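Local coordinates for protein purine nucleoside phosphorylase (Bacillus licheniformis, PDB 6DZD) that probably splits adenosine, inosine and S-methyl-5'-thioadenosine with phosphate into the free base and the corresponding ribose 1-phosphate, and probably also deaminates adenosine, at residues F7-P12 with F34-G39; L15-W20 with P134-D139; D79-D84 with T108-T113; Y117-N122 with R142-I147. All blocks are in the same frame, centred on the assembly; numbering follows the deposited sequence.

Interaction 1: F7-P12 with F34-G39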
loop_
_atom_site.group_PDB
_atom_site.type_symbol
_atom_site.label_atom_id
_atom_site.label_comp_id
_atom_site.label_asym_id
_atom_site.label_seq_id
_atom_site.Cartn_x
_atom_site.Cartn_y
_atom_site.Cartn_z
ATOM N N PHE A 7 -4.859 -8.015 -10.059
ATOM C CA PHE A 7 -5.487 -6.765 -10.443
ATOM C C PHE A 7 -6.034 -6.849 -11.864
ATOM O O PHE A 7 -5.589 -7.646 -12.688
ATOM C CB PHE A 7 -4.480 -5.603 -10.333
ATOM C CG PHE A 7 -3.998 -5.342 -8.928
ATOM C CD1 PHE A 7 -2.879 -5.992 -8.428
ATOM C CD2 PHE A 7 -4.676 -4.466 -8.098
ATOM C CE1 PHE A 7 -2.435 -5.760 -7.112
ATOM C CE2 PHE A 7 -4.238 -4.236 -6.790
ATOM C CZ PHE A 7 -3.114 -4.886 -6.301
ATOM N N ARG A 8 -7.012 -5.995 -12.140
ATOM C CA ARG A 8 -7.543 -5.811 -13.482
ATOM C C ARG A 8 -7.413 -4.337 -13.831
ATOM O O ARG A 8 -7.695 -3.473 -12.996
ATOM C CB ARG A 8 -8.998 -6.254 -13.595
ATOM C CG ARG A 8 -9.488 -6.321 -15.028
ATOM C CD ARG A 8 -10.972 -6.664 -15.122
ATOM N NE ARG A 8 -11.836 -5.541 -14.751
ATOM C CZ ARG A 8 -12.286 -5.316 -13.519
ATOM N NH1 ARG A 8 -11.956 -6.142 -12.529
ATOM N NH2 ARG A 8 -13.068 -4.268 -13.272
ATOM N N LEU A 9 -6.928 -4.066 -15.043
ATOM C CA LEU A 9 -6.709 -2.717 -15.554
ATOM C C LEU A 9 -7.982 -2.121 -16.150
ATOM O O LEU A 9 -8.435 -2.560 -17.210
ATOM C CB LEU A 9 -5.586 -2.730 -16.586
ATOM C CG LEU A 9 -4.975 -1.369 -16.935
ATOM C CD1 LEU A 9 -4.733 -0.529 -15.699
ATOM C CD2 LEU A 9 -3.676 -1.548 -17.718
ATOM N N ASP A 10 -8.602 -1.175 -15.436
ATOM C CA ASP A 10 -9.624 -0.285 -16.010
ATOM C C ASP A 10 -8.871 0.950 -16.499
ATOM O O ASP A 10 -8.745 1.949 -15.792
ATOM C CB ASP A 10 -10.696 0.075 -14.987
ATOM C CG ASP A 10 -11.746 -0.989 -14.850
ATOM O OD1 ASP A 10 -11.539 -2.072 -15.440
ATOM O OD2 ASP A 10 -12.761 -0.762 -14.149
ATOM N N ALA A 11 -8.347 0.882 -17.719
ATOM C CA ALA A 11 -7.460 1.933 -18.189
ATOM C C ALA A 11 -8.179 3.285 -18.216
ATOM O O ALA A 11 -9.412 3.342 -18.275
ATOM C CB ALA A 11 -6.923 1.582 -19.579
ATOM N N PRO A 12 -7.419 4.401 -18.157
ATOM C CA PRO A 12 -6.005 4.494 -17.771
ATOM C C PRO A 12 -5.712 4.427 -16.269
ATOM O O PRO A 12 -4.666 3.944 -15.851
ATOM C CB PRO A 12 -5.602 5.872 -18.297
ATOM C CG PRO A 12 -6.832 6.677 -18.140
ATOM C CD PRO A 12 -7.969 5.732 -18.474
ATOM N N PHE A 34 -5.579 0.003 -6.804
ATOM C CA PHE A 34 -4.304 0.719 -6.848
ATOM C C PHE A 34 -4.312 1.601 -8.091
ATOM O O PHE A 34 -4.678 1.133 -9.170
ATOM C CB PHE A 34 -3.149 -0.291 -6.909
ATOM C CG PHE A 34 -1.791 0.259 -6.560
ATOM C CD1 PHE A 34 -1.421 0.446 -5.237
ATOM C CD2 PHE A 34 -0.848 0.494 -7.555
ATOM C CE1 PHE A 34 -0.150 0.900 -4.900
ATOM C CE2 PHE A 34 0.434 0.954 -7.239
ATOM C CZ PHE A 34 0.791 1.156 -5.902
ATOM N N THR A 35 -3.941 2.864 -7.957
ATOM C CA THR A 35 -3.985 3.695 -9.153
ATOM C C THR A 35 -2.679 3.569 -9.949
ATOM O O THR A 35 -1.652 3.083 -9.461
ATOM C CB THR A 35 -4.276 5.167 -8.812
ATOM O OG1 THR A 35 -3.276 5.673 -7.924
ATOM C CG2 THR A 35 -5.666 5.309 -8.173
ATOM N N THR A 36 -2.733 4.042 -11.186
ATOM C CA THR A 36 -1.617 4.074 -12.113
ATOM C C THR A 36 -1.166 5.515 -12.294
ATOM O O THR A 36 -1.766 6.447 -11.766
ATOM C CB THR A 36 -2.000 3.489 -13.478
ATOM O OG1 THR A 36 -2.747 4.475 -14.210
ATOM C CG2 THR A 36 -2.832 2.226 -13.352
ATOM N N LYS A 37 -0.081 5.671 -13.049
ATOM C CA LYS A 37 0.515 6.975 -13.350
ATOM C C LYS A 37 -0.400 7.870 -14.193
ATOM O O LYS A 37 -0.260 9.095 -14.177
ATOM C CB LYS A 37 1.821 6.698 -14.124
ATOM C CG LYS A 37 2.999 7.658 -14.039
ATOM C CD LYS A 37 4.085 7.267 -15.085
ATOM N N ASN A 38 -1.322 7.277 -14.936
ATOM C CA ASN A 38 -1.962 7.933 -16.068
ATOM C C ASN A 38 -3.372 8.483 -15.833
ATOM O O ASN A 38 -4.143 8.003 -14.989
ATOM C CB ASN A 38 -1.968 6.961 -17.234
ATOM C CG ASN A 38 -0.655 6.231 -17.352
ATOM O OD1 ASN A 38 0.408 6.869 -17.430
ATOM N ND2 ASN A 38 -0.707 4.889 -17.363
ATOM N N GLY A 39 -3.699 9.503 -16.641
ATOM C CA GLY A 39 -5.024 10.091 -16.704
ATOM C C GLY A 39 -5.295 11.249 -15.774
ATOM O O GLY A 39 -6.469 11.526 -15.488
HETATM O O HOH W 1 -2.866 2.671 -18.077
#
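Thr36 and Pro12 meet through a single direct hydrogen bond. The hydroxyl OG1 of Thr36 donates to the carbonyl O of Pro12 at 2.6 Å. It reaches that oxygen tilted 29° from the carbonyl plane. OG1 stands between the backbone N and the carbonyl carbon of its own residue (chi1 78°), and there it also accepts from the backbone N of Asn38 at 3.2 Å. This second bond makes an ST turn just after strand 30-35. A water gives a further link, donating to Pro12 O and accepting from Asn38 ND2, which also bonds to Ser255 O. Segments 7-12 and 34-39 run nearly the same way, 13° apart end to end. Strand 14-17 lies between strands 7-10 and 30-35 in their sheet, so their side chains meet across it. The Phe7 ring brings CE2 to 4.1 Å from Phe34 CB, and the two side chains cross obliquely. The Phe34 ring leads away, toward Pro134 and Tyr136. Leu9 meets Thr36 at about a right angle, CD1 to CG2. Pro12 follows a cis peptide bond and lays its ring alongside the turn, with CB 3.9 Å from Asn38 CB and CG 4.1 Å from Gly39 CA.

Interaction 2: L15-W20 with P134-D139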
loop_
_atom_site.group_PDB
_atom_site.type_symbol
_atom_site.label_atom_id
_atom_site.label_comp_id
_atom_site.label_asym_id
_atom_site.label_seq_id
_atom_site.Cartn_x
_atom_site.Cartn_y
_atom_site.Cartn_z
ATOM N N LEU A 15 -6.288 0.201 -11.353
ATOM C CA LEU A 15 -6.098 -1.241 -11.245
ATOM C C LEU A 15 -6.999 -1.747 -10.127
ATOM O O LEU A 15 -6.903 -1.264 -8.996
ATOM C CB LEU A 15 -4.638 -1.583 -10.952
ATOM C CG LEU A 15 -3.690 -1.500 -12.139
ATOM C CD1 LEU A 15 -2.266 -1.354 -11.652
ATOM C CD2 LEU A 15 -3.861 -2.741 -12.982
ATOM N N LEU A 16 -7.838 -2.739 -10.424
ATOM C CA LEU A 16 -8.870 -3.190 -9.494
ATOM C C LEU A 16 -8.688 -4.649 -9.119
ATOM O O LEU A 16 -8.522 -5.499 -9.998
ATOM C CB LEU A 16 -10.265 -3.002 -10.102
ATOM C CG LEU A 16 -10.716 -1.548 -10.249
ATOM C CD1 LEU A 16 -12.032 -1.445 -10.979
ATOM C CD2 LEU A 16 -10.798 -0.871 -8.856
ATOM N N ILE A 17 -8.770 -4.940 -7.822
ATOM C CA ILE A 17 -8.726 -6.316 -7.330
ATOM C C ILE A 17 -10.074 -6.989 -7.594
ATOM O O ILE A 17 -11.056 -6.763 -6.877
ATOM C CB ILE A 17 -8.350 -6.362 -5.845
ATOM C CG1 ILE A 17 -6.919 -5.847 -5.691
ATOM C CG2 ILE A 17 -8.435 -7.780 -5.327
ATOM C CD1 ILE A 17 -6.560 -5.290 -4.319
ATOM N N GLU A 18 -10.097 -7.889 -8.576
ATOM C CA GLU A 18 -11.365 -8.392 -9.097
ATOM C C GLU A 18 -12.079 -9.283 -8.086
ATOM O O GLU A 18 -13.243 -9.036 -7.747
ATOM C CB GLU A 18 -11.139 -9.125 -10.413
ATOM C CG GLU A 18 -12.359 -9.135 -11.275
ATOM C CD GLU A 18 -12.024 -9.469 -12.692
ATOM O OE1 GLU A 18 -10.824 -9.650 -12.978
ATOM O OE2 GLU A 18 -12.956 -9.558 -13.522
ATOM N N GLU A 19 -11.388 -10.319 -7.584
ATOM C CA GLU A 19 -12.043 -11.372 -6.800
ATOM C C GLU A 19 -12.753 -10.825 -5.565
ATOM O O GLU A 19 -13.722 -11.430 -5.094
ATOM C CB GLU A 19 -11.019 -12.434 -6.382
ATOM N N TRP A 20 -12.302 -9.686 -5.039
ATOM C CA TRP A 20 -12.881 -9.153 -3.812
ATOM C C TRP A 20 -14.216 -8.447 -4.069
ATOM O O TRP A 20 -15.122 -8.509 -3.218
ATOM C CB TRP A 20 -11.874 -8.216 -3.138
ATOM C CG TRP A 20 -10.709 -8.949 -2.533
ATOM C CD1 TRP A 20 -10.389 -10.268 -2.706
ATOM C CD2 TRP A 20 -9.719 -8.412 -1.638
ATOM N NE1 TRP A 20 -9.260 -10.584 -1.988
ATOM C CE2 TRP A 20 -8.828 -9.464 -1.321
ATOM C CE3 TRP A 20 -9.498 -7.148 -1.076
ATOM C CZ2 TRP A 20 -7.733 -9.283 -0.463
ATOM C CZ3 TRP A 20 -8.425 -6.982 -0.237
ATOM C CH2 TRP A 20 -7.554 -8.037 0.064
ATOM N N PRO A 134 2.593 -2.017 -0.883
ATOM C CA PRO A 134 1.208 -1.926 -0.434
ATOM C C PRO A 134 0.638 -3.285 -0.058
ATOM O O PRO A 134 0.753 -4.253 -0.819
ATOM C CB PRO A 134 0.490 -1.365 -1.665
ATOM C CG PRO A 134 1.450 -1.494 -2.793
ATOM C CD PRO A 134 2.662 -2.188 -2.338
ATOM N N VAL A 135 0.008 -3.385 1.105
ATOM C CA VAL A 135 -0.625 -4.629 1.525
ATOM C C VAL A 135 -2.124 -4.403 1.702
ATOM O O VAL A 135 -2.558 -3.363 2.208
ATOM C CB VAL A 135 0.009 -5.183 2.811
ATOM C CG1 VAL A 135 -0.459 -6.606 3.034
ATOM C CG2 VAL A 135 1.537 -5.140 2.700
ATOM N N TYR A 136 -2.918 -5.369 1.259
ATOM C CA TYR A 136 -4.360 -5.332 1.432
ATOM C C TYR A 136 -4.788 -6.465 2.356
ATOM O O TYR A 136 -4.170 -7.528 2.394
ATOM C CB TYR A 136 -5.089 -5.449 0.093
ATOM C CG TYR A 136 -4.749 -4.394 -0.933
ATOM C CD1 TYR A 136 -3.538 -4.421 -1.611
ATOM C CD2 TYR A 136 -5.647 -3.381 -1.251
ATOM C CE1 TYR A 136 -3.217 -3.461 -2.577
ATOM C CE2 TYR A 136 -5.339 -2.419 -2.214
ATOM C CZ TYR A 136 -4.115 -2.470 -2.875
ATOM O OH TYR A 136 -3.773 -1.548 -3.831
ATOM N N PHE A 137 -5.848 -6.229 3.109
ATOM C CA PHE A 137 -6.317 -7.204 4.081
ATOM C C PHE A 137 -7.825 -7.270 3.990
ATOM O O PHE A 137 -8.493 -6.236 4.047
ATOM C CB PHE A 137 -5.918 -6.823 5.508
ATOM C CG PHE A 137 -4.444 -6.681 5.724
ATOM C CD1 PHE A 137 -3.788 -5.504 5.369
ATOM C CD2 PHE A 137 -3.724 -7.703 6.322
ATOM C CE1 PHE A 137 -2.431 -5.365 5.592
ATOM C CE2 PHE A 137 -2.384 -7.585 6.560
ATOM C CZ PHE A 137 -1.727 -6.419 6.198
ATOM N N TYR A 138 -8.366 -8.477 3.919
ATOM C CA TYR A 138 -9.807 -8.634 3.858
ATOM C C TYR A 138 -10.216 -9.875 4.627
ATOM O O TYR A 138 -9.707 -10.968 4.359
ATOM C CB TYR A 138 -10.273 -8.714 2.407
ATOM C CG TYR A 138 -11.743 -8.964 2.272
ATOM C CD1 TYR A 138 -12.661 -8.408 3.168
ATOM C CD2 TYR A 138 -12.225 -9.755 1.243
ATOM C CE1 TYR A 138 -14.014 -8.645 3.030
ATOM C CE2 TYR A 138 -13.576 -9.997 1.104
ATOM C CZ TYR A 138 -14.457 -9.442 1.989
ATOM O OH TYR A 138 -15.782 -9.687 1.817
ATOM N N ASP A 139 -11.113 -9.696 5.598
ATOM C CA ASP A 139 -11.744 -10.805 6.310
ATOM C C ASP A 139 -13.216 -10.873 5.922
ATOM O O ASP A 139 -14.025 -10.073 6.413
ATOM C CB ASP A 139 -11.589 -10.636 7.823
ATOM C CG ASP A 139 -12.134 -11.822 8.613
ATOM O OD1 ASP A 139 -12.933 -12.613 8.075
ATOM O OD2 ASP A 139 -11.765 -11.953 9.797
#
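Trp20 pushes its indole against strand 133-139, between the side chains of Tyr136 and Tyr138. The outer end of the six-membered ring goes in first. Its CH2 atom lies 3.6 Å from Tyr136 CB and also nears the backbone N of Phe137, which sits at the ring edge. Tyr138 CB is the bump over one face. It stands 3.6 Å from the centroid of the Trp20 six-membered ring and 11° off the normal, a CH-pi contact. The opposite face is met by Ile17 CG2 from the same segment as Trp20, so the indole is held between a strand residue on each side. The Tyr138 ring then turns its edge to the face of the five-membered ring, with centroids 5.3 Å apart and planes at 52°. CG of Tyr138 is anti to the backbone N (chi1 176°), which carries its ring back past the indole in the opposite direction. A second bump is Ile17 CD1. It sits over the centre of the Tyr136 ring, 3.7 Å from the centroid. The side chains meet through apolar and aromatic contacts, and they join the two large sheets of the fold. Tyr136 OH is hydrogen-bonded to Gly33 O in strand 30-35, and Tyr138 touches Val30 there. Phe137 points the other way, onto helix 159-169.

Interaction 3: D79-D84 with T108-T113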
loop_
_atom_site.group_PDB
_atom_site.type_symbol
_atom_site.label_atom_id
_atom_site.label_comp_id
_atom_site.label_asym_id
_atom_site.label_seq_id
_atom_site.Cartn_x
_atom_site.Cartn_y
_atom_site.Cartn_z
ATOM N N ASP A 79 -15.949 10.836 2.042
ATOM C CA ASP A 79 -15.943 9.579 2.775
ATOM C C ASP A 79 -14.603 8.847 2.654
ATOM O O ASP A 79 -14.532 7.636 2.906
ATOM C CB ASP A 79 -17.091 8.687 2.305
ATOM C CG ASP A 79 -18.440 9.387 2.366
ATOM O OD1 ASP A 79 -18.744 10.046 3.390
ATOM O OD2 ASP A 79 -19.195 9.277 1.369
ATOM N N TRP A 80 -13.541 9.560 2.282
ATOM C CA TRP A 80 -12.209 8.992 2.198
ATOM C C TRP A 80 -11.361 9.428 3.399
ATOM O O TRP A 80 -11.590 10.483 4.002
ATOM C CB TRP A 80 -11.526 9.410 0.895
ATOM C CG TRP A 80 -12.106 8.776 -0.312
ATOM C CD1 TRP A 80 -13.393 8.889 -0.759
ATOM C CD2 TRP A 80 -11.429 7.918 -1.241
ATOM N NE1 TRP A 80 -13.558 8.151 -1.904
ATOM C CE2 TRP A 80 -12.369 7.544 -2.222
ATOM C CE3 TRP A 80 -10.123 7.429 -1.338
ATOM C CZ2 TRP A 80 -12.045 6.701 -3.289
ATOM C CZ3 TRP A 80 -9.800 6.591 -2.405
ATOM C CH2 TRP A 80 -10.761 6.241 -3.367
ATOM N N VAL A 81 -10.372 8.594 3.745
ATOM C CA VAL A 81 -9.481 8.856 4.871
ATOM C C VAL A 81 -8.040 8.599 4.450
ATOM O O VAL A 81 -7.722 7.517 3.943
ATOM C CB VAL A 81 -9.832 7.994 6.096
ATOM C CG1 VAL A 81 -8.886 8.307 7.210
ATOM C CG2 VAL A 81 -11.282 8.224 6.511
ATOM N N PHE A 82 -7.165 9.574 4.718
ATOM C CA PHE A 82 -5.767 9.557 4.312
ATOM C C PHE A 82 -4.865 9.633 5.539
ATOM O O PHE A 82 -5.300 10.016 6.629
ATOM C CB PHE A 82 -5.472 10.721 3.333
ATOM C CG PHE A 82 -6.006 10.493 1.940
ATOM C CD1 PHE A 82 -7.378 10.458 1.703
ATOM C CD2 PHE A 82 -5.153 10.315 0.874
ATOM C CE1 PHE A 82 -7.880 10.235 0.423
ATOM C CE2 PHE A 82 -5.652 10.101 -0.406
ATOM C CZ PHE A 82 -7.012 10.065 -0.630
ATOM N N ALA A 83 -3.595 9.262 5.359
ATOM C CA ALA A 83 -2.642 9.188 6.461
ATOM C C ALA A 83 -1.428 10.065 6.201
ATOM O O ALA A 83 -0.980 10.221 5.061
ATOM C CB ALA A 83 -2.152 7.764 6.710
ATOM N N ASP A 84 -0.935 10.666 7.279
ATOM C CA ASP A 84 0.370 11.313 7.310
ATOM C C ASP A 84 1.382 10.195 7.501
ATOM O O ASP A 84 1.633 9.755 8.623
ATOM C CB ASP A 84 0.412 12.338 8.440
ATOM C CG ASP A 84 1.817 12.675 8.881
ATOM O OD1 ASP A 84 2.585 13.223 8.058
ATOM O OD2 ASP A 84 2.140 12.379 10.050
ATOM N N THR A 108 -5.205 17.413 8.027
ATOM C CA THR A 108 -6.090 16.513 8.759
ATOM C C THR A 108 -5.855 15.035 8.464
ATOM O O THR A 108 -6.614 14.200 8.958
ATOM C CB THR A 108 -7.548 16.854 8.459
ATOM O OG1 THR A 108 -7.737 16.899 7.035
ATOM C CG2 THR A 108 -7.929 18.186 9.096
ATOM N N ALA A 109 -4.847 14.693 7.654
ATOM C CA ALA A 109 -4.484 13.298 7.446
ATOM C C ALA A 109 -4.074 12.681 8.775
ATOM O O ALA A 109 -3.557 13.370 9.658
ATOM C CB ALA A 109 -3.345 13.190 6.430
ATOM N N LEU A 110 -4.335 11.381 8.932
ATOM C CA LEU A 110 -4.072 10.715 10.210
ATOM C C LEU A 110 -2.577 10.759 10.568
ATOM O O LEU A 110 -1.734 10.223 9.838
ATOM C CB LEU A 110 -4.601 9.281 10.149
ATOM C CG LEU A 110 -6.143 9.260 10.208
ATOM C CD1 LEU A 110 -6.734 7.877 9.965
ATOM C CD2 LEU A 110 -6.644 9.796 11.523
ATOM N N LYS A 111 -2.256 11.393 11.708
ATOM C CA LYS A 111 -0.872 11.751 12.019
ATOM C C LYS A 111 -0.006 10.519 12.267
ATOM O O LYS A 111 -0.346 9.662 13.092
ATOM C CB LYS A 111 -0.829 12.663 13.243
ATOM C CG LYS A 111 0.519 13.337 13.462
ATOM C CD LYS A 111 0.830 13.677 14.924
ATOM C CE LYS A 111 2.060 14.603 14.970
ATOM N NZ LYS A 111 2.671 14.854 16.320
ATOM N N ALA A 112 1.156 10.471 11.605
ATOM C CA ALA A 112 2.149 9.411 11.826
ATOM C C ALA A 112 1.540 8.017 11.679
ATOM O O ALA A 112 1.756 7.130 12.504
ATOM C CB ALA A 112 2.804 9.563 13.195
ATOM N N THR A 113 0.754 7.820 10.629
ATOM C CA THR A 113 0.009 6.580 10.459
ATOM C C THR A 113 0.348 5.926 9.125
ATOM O O THR A 113 0.495 6.606 8.101
ATOM C CB THR A 113 -1.485 6.845 10.592
ATOM O OG1 THR A 113 -1.756 7.252 11.941
ATOM C CG2 THR A 113 -2.275 5.614 10.286
#
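This is a backbone contact built round a single beta bridge, between Ala83 and Leu110. It ties segment 79-84, which carries edge strand 80-82, to the loop that leads from strand 91-93 to strand 115-118. The first strand belongs to one six-stranded mixed sheet and the other two to the second, so the loop links their margins. Two bonds flank Ala83. Leu110 N gives to Phe82 O at 2.8 Å. Asp84 N gives to Leu110 O at 2.7 Å. A third bond follows, from Thr113 N to Asp84 O at 2.9 Å. Side chains add apolar contact. Ala109 CB lies against the backbone between Ala83 and Asp84. Val81 CG1 touches Leu110 CD1 at 3.5 Å, the two side chains crossing at a slant, and Leu110 also packs on His92. Ala83 CB lies against Thr113 O and CB. Asp84 adds its side chain to its backbone bonds: its carboxylate has two partners. OD1 is hydrogen-bonded to Tyr106 OH. CG is anti to the backbone N (chi1 159°), which swings the carboxylate to the bend at Lys111 and Ala112. There OD2 takes Ala112 N at 2.7 Å on its anti side, with the N-H 20° out of the carboxylate plane.

Interaction 4: Y117-N122 with R142-I147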
loop_
_atom_site.group_PDB
_atom_site.type_symbol
_atom_site.label_atom_id
_atom_site.label_comp_id
_atom_site.label_asym_id
_atom_site.label_seq_id
_atom_site.Cartn_x
_atom_site.Cartn_y
_atom_site.Cartn_z
ATOM N N TYR A 117 -7.560 0.335 8.839
ATOM C CA TYR A 117 -8.566 -0.693 8.633
ATOM C C TYR A 117 -9.877 -0.230 9.235
ATOM O O TYR A 117 -9.897 0.627 10.118
ATOM C CB TYR A 117 -8.124 -2.022 9.221
ATOM C CG TYR A 117 -8.326 -2.191 10.702
ATOM C CD1 TYR A 117 -9.509 -2.725 11.198
ATOM C CD2 TYR A 117 -7.313 -1.874 11.608
ATOM C CE1 TYR A 117 -9.696 -2.921 12.555
ATOM C CE2 TYR A 117 -7.487 -2.069 12.971
ATOM C CZ TYR A 117 -8.689 -2.594 13.437
ATOM O OH TYR A 117 -8.900 -2.788 14.778
ATOM N N THR A 118 -10.973 -0.827 8.768
ATOM C CA THR A 118 -12.290 -0.412 9.231
ATOM C C THR A 118 -13.279 -1.550 9.030
ATOM O O THR A 118 -13.018 -2.490 8.276
ATOM C CB THR A 118 -12.769 0.850 8.493
ATOM O OG1 THR A 118 -13.875 1.438 9.191
ATOM C CG2 THR A 118 -13.210 0.513 7.063
ATOM N N ASP A 119 -14.405 -1.476 9.751
ATOM C CA ASP A 119 -15.543 -2.365 9.513
ATOM C C ASP A 119 -16.797 -1.604 9.085
ATOM O O ASP A 119 -17.865 -2.214 8.967
ATOM C CB ASP A 119 -15.853 -3.259 10.726
ATOM C CG ASP A 119 -16.129 -2.482 12.012
ATOM O OD1 ASP A 119 -16.393 -1.261 11.962
ATOM O OD2 ASP A 119 -16.089 -3.117 13.094
ATOM N N ARG A 120 -16.703 -0.266 8.863
ATOM C CA ARG A 120 -17.831 0.595 8.547
ATOM C C ARG A 120 -18.059 0.655 7.036
ATOM O O ARG A 120 -17.106 0.600 6.248
ATOM C CB ARG A 120 -17.582 2.008 9.084
ATOM C CG ARG A 120 -16.883 2.025 10.402
ATOM C CD ARG A 120 -17.840 1.672 11.545
ATOM N NE ARG A 120 -17.653 2.553 12.704
ATOM C CZ ARG A 120 -18.384 3.645 12.926
ATOM N NH1 ARG A 120 -19.358 3.955 12.075
ATOM N NH2 ARG A 120 -18.152 4.411 13.990
ATOM N N PRO A 121 -19.306 0.804 6.604
ATOM C CA PRO A 121 -19.593 0.852 5.165
ATOM C C PRO A 121 -19.330 2.215 4.546
ATOM O O PRO A 121 -19.399 3.251 5.208
ATOM C CB PRO A 121 -21.091 0.525 5.105
ATOM C CG PRO A 121 -21.633 1.148 6.367
ATOM C CD PRO A 121 -20.538 0.923 7.413
ATOM N N ASN A 122 -19.038 2.190 3.240
ATOM C CA ASN A 122 -18.865 3.399 2.421
ATOM C C ASN A 122 -17.787 4.307 3.008
ATOM O O ASN A 122 -17.889 5.539 2.993
ATOM C CB ASN A 122 -20.197 4.131 2.250
ATOM C CG ASN A 122 -21.300 3.201 1.761
ATOM O OD1 ASN A 122 -21.230 2.685 0.646
ATOM N ND2 ASN A 122 -22.309 2.962 2.596
ATOM N N ARG A 142 -15.566 -11.484 9.269
ATOM C CA ARG A 142 -15.747 -10.317 10.135
ATOM C C ARG A 142 -16.085 -9.046 9.359
ATOM O O ARG A 142 -16.469 -8.042 9.981
ATOM C CB ARG A 142 -14.482 -10.060 10.976
ATOM C CG ARG A 142 -14.078 -11.164 11.962
ATOM C CD ARG A 142 -14.939 -11.188 13.207
ATOM N NE ARG A 142 -16.182 -11.918 12.978
ATOM C CZ ARG A 142 -17.390 -11.392 13.148
ATOM N NH1 ARG A 142 -17.493 -10.134 13.555
ATOM N NH2 ARG A 142 -18.493 -12.109 12.902
ATOM N N SER A 143 -15.958 -9.080 8.025
ATOM C CA SER A 143 -16.195 -7.935 7.141
ATOM C C SER A 143 -15.283 -6.766 7.504
ATOM O O SER A 143 -15.732 -5.645 7.782
ATOM C CB SER A 143 -17.662 -7.517 7.146
ATOM O OG SER A 143 -18.368 -8.407 6.310
ATOM N N LEU A 144 -13.985 -7.061 7.483
ATOM C CA LEU A 144 -12.938 -6.093 7.738
ATOM C C LEU A 144 -12.124 -5.895 6.471
ATOM O O LEU A 144 -11.771 -6.860 5.782
ATOM C CB LEU A 144 -12.009 -6.548 8.858
ATOM C CG LEU A 144 -12.547 -6.534 10.288
ATOM C CD1 LEU A 144 -11.582 -7.299 11.203
ATOM C CD2 LEU A 144 -12.766 -5.110 10.782
ATOM N N VAL A 145 -11.816 -4.642 6.183
ATOM C CA VAL A 145 -10.914 -4.297 5.101
ATOM C C VAL A 145 -9.792 -3.462 5.707
ATOM O O VAL A 145 -10.008 -2.694 6.653
ATOM C CB VAL A 145 -11.644 -3.547 3.956
ATOM C CG1 VAL A 145 -12.633 -4.452 3.272
ATOM C CG2 VAL A 145 -12.356 -2.299 4.468
ATOM N N GLY A 146 -8.584 -3.642 5.188
ATOM C CA GLY A 146 -7.453 -2.895 5.699
ATOM C C GLY A 146 -6.394 -2.692 4.640
ATOM O O GLY A 146 -6.332 -3.419 3.646
ATOM N N ILE A 147 -5.558 -1.678 4.860
ATOM C CA ILE A 147 -4.402 -1.441 4.004
ATOM C C ILE A 147 -3.245 -0.954 4.859
ATOM O O ILE A 147 -3.430 -0.218 5.833
ATOM C CB ILE A 147 -4.677 -0.425 2.862
ATOM C CG1 ILE A 147 -5.217 0.902 3.415
ATOM C CG2 ILE A 147 -5.617 -1.031 1.771
ATOM C CD1 ILE A 147 -5.391 1.958 2.350
#
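Thr118 and Val145 face each other as an antiparallel hydrogen-bonded pair. Thr118 N gives to Val145 O at 3.0 Å, and Val145 N gives back to Thr118 O at 3.2 Å. The two side chains lie side by side and point the same way, with their CG2 methyls 3.9 Å apart. The next pair, Tyr117 with Gly146, is non-hydrogen-bonded. Tyr117 CB rests 3.7 Å from Gly146 CA. Leu144 CD2 lies next along. It touches Asp119 CB at 3.6 Å and sits at the edge of the Tyr117 ring, 4.1 Å from CD1. Tyr117 holds CG between its backbone N and carbonyl carbon (chi1 81°), and its ring runs alongside Leu144. Farther out, Tyr117 OH is hydrogen-bonded to Glu171 OE1 and its ring meets Trp167 edge-to-face. Thr118 OG1 bonds to Val94 O in the neighbouring loop. On the face shared with Thr118, away from Tyr117, Val145 packs on Ile274 and Leu276 of the other sheet. Before Val145, Ser143 and Leu144 both face Asp139, a G1 beta bulge at the turn between strands 133-139 and 144-150.

Overall arrangement
Interactions 2 and 4 are buried, while interactions 1 and 3 are partly buried and involve loops as well as strands. Interactions 1 and 2 share one sheet, where Arg8 bonds to Leu16 and Phe34 to Leu15. Interaction 3 reaches that sheet too, without touching either of them. Interactions 2 and 4 share the other sheet, with Phe137 bonded to Gly146 and Asp139 to Leu144. The chemistry differs with place. Interaction 2 is aromatic and CH-pi packing. Interaction 4 is regular strand pairing, and interaction 3 is an irregular bridge with a carboxylate added. Interaction 1 mixes a hydroxyl bond, water and light apolar contact. Interactions 3 and 4 touch at Asp79 and Asn122.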